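PDB 3HCZ: possible thiol-disulfide isomerase from Cytophaga hutchinsonii, which is of unknown function but, as a member of the AhpC/TSA family with a thioredoxin-like fold, probably catalyses thiol-disulfide exchange. Local coordinates for residues 24-27 with 33-36; 116-119 with 123-126. All blocks are in the same frame, centred on the assembly; numbering follows the deposited sequence. Where two conformers were deposited one is given.

Interaction 1 (24-27 with 33-36); sequences RYLY and YTIL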
ATOM      1  N   ARG A  24      -0.206 -13.273   2.963  1.00 13.62           N
ATOM      2  CA  ARG A  24      -0.339 -12.739   1.609  1.00 15.55           C
ATOM      3  C   ARG A  24       0.913 -11.942   1.301  1.00 14.92           C
ATOM      4  O   ARG A  24       0.978 -10.737   1.580  1.00 16.40           O
ATOM      5  CB  ARG A  24      -1.605 -11.869   1.482  1.00 15.22           C
ATOM      6  CG  ARG A  24      -2.950 -12.606   1.698  1.00 15.33           C
ATOM      7  CD  ARG A  24      -3.268 -13.715   0.627  1.00 16.18           C
ATOM      8  NE  ARG A  24      -2.878 -13.281  -0.733  1.00 18.65           N
ATOM      9  CZ  ARG A  24      -3.552 -12.406  -1.487  1.00 19.41           C
ATOM     10  NH1 ARG A  24      -3.068 -12.071  -2.663  1.00 22.70           N
ATOM     11  NH2 ARG A  24      -4.705 -11.861  -1.098  1.00 15.57           N
ATOM     12  N   TYR A  25       1.944 -12.615   0.798  1.00 14.94           N
ATOM     13  CA  TYR A  25       3.207 -11.913   0.517  1.00 14.75           C
ATOM     14  C   TYR A  25       3.049 -10.871  -0.566  1.00 15.38           C
ATOM     15  O   TYR A  25       2.338 -11.092  -1.571  1.00 16.38           O
ATOM     16  CB  TYR A  25       4.354 -12.840   0.062  1.00 15.28           C
ATOM     17  CG  TYR A  25       4.707 -14.020   0.953  1.00 16.57           C
ATOM     18  CD1 TYR A  25       4.226 -14.128   2.296  1.00 16.27           C
ATOM     19  CD2 TYR A  25       5.552 -15.021   0.450  1.00 15.91           C
ATOM     20  CE1 TYR A  25       4.572 -15.275   3.108  1.00 14.46           C
ATOM     21  CE2 TYR A  25       5.922 -16.132   1.234  1.00 17.59           C
ATOM     22  CZ  TYR A  25       5.418 -16.240   2.552  1.00 15.58           C
ATOM     23  OH  TYR A  25       5.799 -17.321   3.269  1.00 16.40           O
ATOM     24  N   LEU A  26       3.745  -9.747  -0.385  1.00 15.66           N
ATOM     25  CA  LEU A  26       3.701  -8.681  -1.393  1.00 15.88           C
ATOM     26  C   LEU A  26       4.041  -9.193  -2.796  1.00 16.11           C
ATOM     27  O   LEU A  26       3.331  -8.879  -3.790  1.00 16.87           O
ATOM     28  CB  LEU A  26       4.623  -7.508  -0.990  1.00 13.98           C
ATOM     29  CG  LEU A  26       4.773  -6.438  -2.081  1.00 16.24           C
ATOM     30  CD1 LEU A  26       3.418  -5.736  -2.318  1.00 16.09           C
ATOM     31  CD2 LEU A  26       5.866  -5.418  -1.647  1.00 14.12           C
ATOM     32  N   TYR A  27       5.101  -9.994  -2.894  1.00 15.55           N
ATOM     33  CA  TYR A  27       5.568 -10.441  -4.176  1.00 16.60           C
ATOM     34  C   TYR A  27       4.590 -11.397  -4.875  1.00 17.30           C
ATOM     35  O   TYR A  27       4.666 -11.606  -6.105  1.00 17.70           O
ATOM     36  CB  TYR A  27       6.938 -11.127  -4.017  1.00 17.66           C
ATOM     37  CG  TYR A  27       8.119 -10.149  -3.915  1.00 17.72           C
ATOM     38  CD1 TYR A  27       7.925  -8.801  -3.633  1.00 22.05           C
ATOM     39  CD2 TYR A  27       9.420 -10.610  -4.022  1.00 18.92           C
ATOM     40  CE1 TYR A  27       9.001  -7.914  -3.525  1.00 18.09           C
ATOM     41  CE2 TYR A  27      10.509  -9.754  -3.910  1.00 19.13           C
ATOM     42  CZ  TYR A  27      10.291  -8.410  -3.662  1.00 20.83           C
ATOM     43  OH  TYR A  27      11.382  -7.592  -3.557  1.00 21.30           O
ATOM     44  N   TYR A  33      -0.497  -2.732 -11.406  1.00 13.81           N
ATOM     45  CA  TYR A  33       0.166  -1.779 -10.484  1.00 13.77           C
ATOM     46  C   TYR A  33      -0.260  -2.186  -9.103  1.00 14.10           C
ATOM     47  O   TYR A  33      -1.428  -2.563  -8.919  1.00 13.37           O
ATOM     48  CB  TYR A  33      -0.315  -0.331 -10.623  1.00 13.79           C
ATOM     49  CG  TYR A  33       0.014   0.238 -11.951  1.00 15.44           C
ATOM     50  CD1 TYR A  33       1.333   0.569 -12.283  1.00 14.60           C
ATOM     51  CD2 TYR A  33      -0.986   0.423 -12.900  1.00 16.97           C
ATOM     52  CE1 TYR A  33       1.639   1.082 -13.597  1.00 15.01           C
ATOM     53  CE2 TYR A  33      -0.686   0.931 -14.186  1.00 16.42           C
ATOM     54  CZ  TYR A  33       0.628   1.263 -14.504  1.00 17.10           C
ATOM     55  OH  TYR A  33       0.911   1.762 -15.776  1.00 15.73           O
ATOM     56  N   THR A  34       0.681  -2.139  -8.162  1.00 14.10           N
ATOM     57  CA  THR A  34       0.367  -2.312  -6.743  0.70 14.18           C
ATOM     58  C   THR A  34       0.673  -1.016  -6.014  1.00 15.54           C
ATOM     59  O   THR A  34       1.798  -0.491  -6.101  1.00 15.52           O
ATOM     60  CB  THR A  34       1.175  -3.454  -6.055  0.70 14.11           C
ATOM     61  OG1 THR A  34       0.949  -4.670  -6.756  0.70 14.87           O
ATOM     62  CG2 THR A  34       0.766  -3.618  -4.521  0.70 10.88           C
ATOM     63  N   ILE A  35      -0.325  -0.496  -5.297  1.00 14.89           N
ATOM     64  CA  ILE A  35      -0.136   0.646  -4.432  0.50 14.74           C
ATOM     65  C   ILE A  35       0.251   0.090  -3.050  1.00 15.84           C
ATOM     66  O   ILE A  35      -0.550  -0.606  -2.413  1.00 16.84           O
ATOM     67  CB  ILE A  35      -1.431   1.503  -4.342  0.50 13.63           C
ATOM     68  CG1 ILE A  35      -2.023   1.788  -5.735  0.50 12.75           C
ATOM     69  CG2 ILE A  35      -1.181   2.801  -3.553  0.50 14.93           C
ATOM     70  CD1 ILE A  35      -1.035   2.385  -6.728  0.50  9.50           C
ATOM     71  N   LEU A  36       1.463   0.372  -2.619  1.00 14.46           N
ATOM     72  CA  LEU A  36       1.886  -0.054  -1.346  1.00 16.10           C
ATOM     73  C   LEU A  36       1.517   1.074  -0.374  1.00 15.92           C
ATOM     74  O   LEU A  36       2.039   2.185  -0.481  1.00 17.04           O
ATOM     75  CB  LEU A  36       3.385  -0.391  -1.388  1.00 16.99           C
ATOM     76  CG  LEU A  36       4.049  -0.751  -0.078  1.00 17.71           C
ATOM     77  CD1 LEU A  36       3.272  -1.887   0.712  1.00 20.77           C
ATOM     78  CD2 LEU A  36       5.471  -1.210  -0.471  1.00 17.54           C
TER
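Leu26 points at the strand from CB onward, and with CG anti to the backbone N (chi1 172°) its two methyls come to lie beside Thr34 and Leu36. Leu36 has the same first torsion (chi1 175°), and the two leucines bridge the 8.8 Å between Leu26 CA and Leu36 CA. The setting is a thioredoxin-like fold, and the contact illustrates how a single leucine of a loop can pack on a sheet strand, here as the only residue of 24-27 to touch 33-36. Residues 24-27 run through a loop into a short 3-10 turn beginning at Leu26, while 33-36 open the strand 33-39 in the middle of the sheet. Because alternate strand residues share a face, Thr34 and Leu36 both look at the turn, whereas the intervening Ile35 packs against Ile65 and Val117.

The fork of Leu26 divides its two methyl groups between these strand residues. CD1 approaches Thr34 at a slant, and CD2 goes to Leu36. Thr34 was modelled in two conformers; in the one described, its methyl rather than its hydroxyl is turned to Leu26, with Thr34 CG2 4.0 Å from Leu26 CD1. No hydrogen bond joins the segments; the closest contacts are methyl to methyl, and 109 Å² is buried in all. Tyr68, Tyr107 and Leu118 also touch Leu26, enlarging the apolar cluster, while a backbone hydrogen bond of Leu26 with Leu14 and one from Tyr68 OH to Arg24 O help to hold the loop. On the other branch, Leu26 CD2 lies 4.4 Å from Leu36 CD2.

Interaction 2 (116-119 with 123-126); sequences YVLD and VIIA
Val117 lies against two successive residues of the partner strand, Ile125 and Ala126, the signature of a classic beta bulge in an antiparallel hairpin. Its CB sits 3.8 Å from Ala126 CB, and its CG1 meets Ile125 CG1 at 3.7 Å where the two side chains slant across each other. Ile125 achieves this by placing CG1 between its backbone N and carbonyl carbon (chi1 60°). On the other face Leu118 and Ile124 form a non-hydrogen-bonded pair, with Leu118 CD2 3.7 Å from Ile124 CG1. Ile124 also sends CG2 to the edge of the Tyr116 ring.

The backbone records the same shift of register. Val117 O accepts a nearly straight bond from Ile125 N (2.8 Å, 167°) and a weak one from Ala126 N, while Val117 N donates to Ala126 O.

At the turn, Asp119 N donates to Val123 O, and the carboxylate returns the grip: Asp119 OD1 takes the N-H of Val123 at 2.9 Å, met from above the carboxylate plane. The same oxygen accepts from Asn121 N, closing an Asx turn, so one atom fastens two amides of the connection. With an alanine in place of Asp119, the N-H groups of Asn121 and Val123 would probably lose this shared acceptor and the turn would be freer to move.

The hairpin makes up one edge of the sheet: strand 114-118 pairs with strand 33-39, and strand 124-127 is the last strand on that edge within the chain. Helix 134-147 packs on the Val117 and Ala126 face, with Leu134 and Phe137 against them, while Leu118 and Ile124 rest on the N-terminal loop at Ala11.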
ATOM      1  N   TYR A 116       3.635   4.073  -1.845  1.00 13.82           N
ATOM      2  CA  TYR A 116       4.522   3.801  -2.986  1.00 14.66           C
ATOM      3  C   TYR A 116       3.703   3.249  -4.118  1.00 14.63           C
ATOM      4  O   TYR A 116       2.723   2.562  -3.870  1.00 16.87           O
ATOM      5  CB  TYR A 116       5.594   2.762  -2.623  1.00 14.92           C
ATOM      6  CG  TYR A 116       6.578   3.265  -1.588  1.00 17.60           C
ATOM      7  CD1 TYR A 116       7.790   3.839  -1.984  1.00 18.80           C
ATOM      8  CD2 TYR A 116       6.295   3.180  -0.205  1.00 19.11           C
ATOM      9  CE1 TYR A 116       8.719   4.291  -1.024  1.00 23.05           C
ATOM     10  CE2 TYR A 116       7.214   3.664   0.759  1.00 22.23           C
ATOM     11  CZ  TYR A 116       8.421   4.207   0.338  1.00 24.62           C
ATOM     12  OH  TYR A 116       9.364   4.709   1.230  1.00 29.89           O
ATOM     13  N   VAL A 117       4.084   3.515  -5.367  1.00 13.37           N
ATOM     14  CA  VAL A 117       3.434   2.866  -6.483  1.00 13.61           C
ATOM     15  C   VAL A 117       4.473   1.904  -7.055  1.00 13.14           C
ATOM     16  O   VAL A 117       5.632   2.277  -7.308  1.00 12.18           O
ATOM     17  CB  VAL A 117       2.970   3.883  -7.577  1.00 13.19           C
ATOM     18  CG1 VAL A 117       2.257   3.169  -8.725  1.00 14.36           C
ATOM     19  CG2 VAL A 117       2.037   4.961  -6.926  1.00 14.21           C
ATOM     20  N   LEU A 118       4.051   0.660  -7.262  1.00 13.01           N
ATOM     21  CA  LEU A 118       4.942  -0.360  -7.826  1.00 13.78           C
ATOM     22  C   LEU A 118       4.370  -0.830  -9.157  1.00 14.30           C
ATOM     23  O   LEU A 118       3.148  -0.910  -9.310  1.00 14.55           O
ATOM     24  CB  LEU A 118       4.996  -1.604  -6.909  1.00 13.19           C
ATOM     25  CG  LEU A 118       5.204  -1.321  -5.415  1.00 13.72           C
ATOM     26  CD1 LEU A 118       5.161  -2.574  -4.504  1.00 16.03           C
ATOM     27  CD2 LEU A 118       6.525  -0.504  -5.176  1.00 14.48           C
ATOM     28  N   ASP A 119       5.251  -1.218 -10.066  1.00 14.22           N
ATOM     29  CA  ASP A 119       4.788  -1.803 -11.337  1.00 15.45           C
ATOM     30  C   ASP A 119       4.393  -3.301 -11.217  1.00 15.26           C
ATOM     31  O   ASP A 119       4.317  -3.866 -10.093  1.00 15.79           O
ATOM     32  CB  ASP A 119       5.801  -1.537 -12.483  1.00 15.56           C
ATOM     33  CG  ASP A 119       7.034  -2.437 -12.432  1.00 19.09           C
ATOM     34  OD1 ASP A 119       7.177  -3.315 -11.560  1.00 17.55           O
ATOM     35  OD2 ASP A 119       7.894  -2.273 -13.314  1.00 18.95           O
ATOM     36  N   VAL A 123       8.551  -3.291  -8.995  1.00 14.13           N
ATOM     37  CA  VAL A 123       9.559  -2.210  -9.090  1.00 13.28           C
ATOM     38  C   VAL A 123       8.963  -0.869  -8.665  1.00 13.74           C
ATOM     39  O   VAL A 123       7.826  -0.513  -9.023  1.00 12.82           O
ATOM     40  CB  VAL A 123      10.124  -2.107 -10.457  1.00 13.23           C
ATOM     41  CG1 VAL A 123      10.999  -0.803 -10.600  1.00 13.81           C
ATOM     42  CG2 VAL A 123      10.917  -3.351 -10.735  1.00 15.15           C
ATOM     43  N   ILE A 124       9.737  -0.099  -7.905  1.00 13.30           N
ATOM     44  CA  ILE A 124       9.231   1.150  -7.399  1.00 13.97           C
ATOM     45  C   ILE A 124       9.180   2.167  -8.537  1.00 14.02           C
ATOM     46  O   ILE A 124      10.237   2.510  -9.137  1.00 14.44           O
ATOM     47  CB  ILE A 124      10.143   1.677  -6.236  1.00 14.07           C
ATOM     48  CG1 ILE A 124      10.051   0.720  -5.015  1.00 14.44           C
ATOM     49  CG2 ILE A 124       9.740   3.142  -5.833  1.00 14.41           C
ATOM     50  CD1 ILE A 124      11.233   0.883  -4.049  1.00 17.61           C
ATOM     51  N   ILE A 125       7.983   2.690  -8.808  1.00 12.95           N
ATOM     52  CA  ILE A 125       7.849   3.712  -9.899  1.00 13.74           C
ATOM     53  C   ILE A 125       7.427   5.109  -9.389  1.00 13.76           C
ATOM     54  O   ILE A 125       7.579   6.103 -10.103  1.00 13.64           O
ATOM     55  CB  ILE A 125       6.927   3.247 -11.063  1.00 12.45           C
ATOM     56  CG1 ILE A 125       5.497   2.933 -10.575  1.00 14.85           C
ATOM     57  CG2 ILE A 125       7.538   1.986 -11.754  1.00 15.97           C
ATOM     58  CD1 ILE A 125       4.527   2.573 -11.759  1.00 14.53           C
ATOM     59  N   ALA A 126       6.985   5.175  -8.140  1.00 13.97           N
ATOM     60  CA  ALA A 126       6.672   6.417  -7.455  1.00 15.49           C
ATOM     61  C   ALA A 126       6.896   6.233  -5.939  1.00 15.87           C
ATOM     62  O   ALA A 126       6.579   5.187  -5.374  1.00 16.93           O
ATOM     63  CB  ALA A 126       5.242   6.897  -7.769  1.00 13.67           C
TER

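In the fold
The two interactions meet on neighbouring strands of one sheet, with centres about 10 Å apart. Thr34 O and Leu118 N, 2.8 Å apart, probably form a hydrogen bond, and so do Leu36 N and Tyr116 O at the same distance, linking the strand of interaction 1 to the hairpin of interaction 2. Interaction 1 is wholly buried, small and apolar, packing a loop onto the central strand through side chains alone. Interaction 2, about four times larger in buried area, combines apolar packing on both faces of the hairpin with backbone bonds; its strand residues are mostly buried, but Asp119, Val123 and Ile125 are partly exposed. A carboxylate joins in only at its turn, where the strands end.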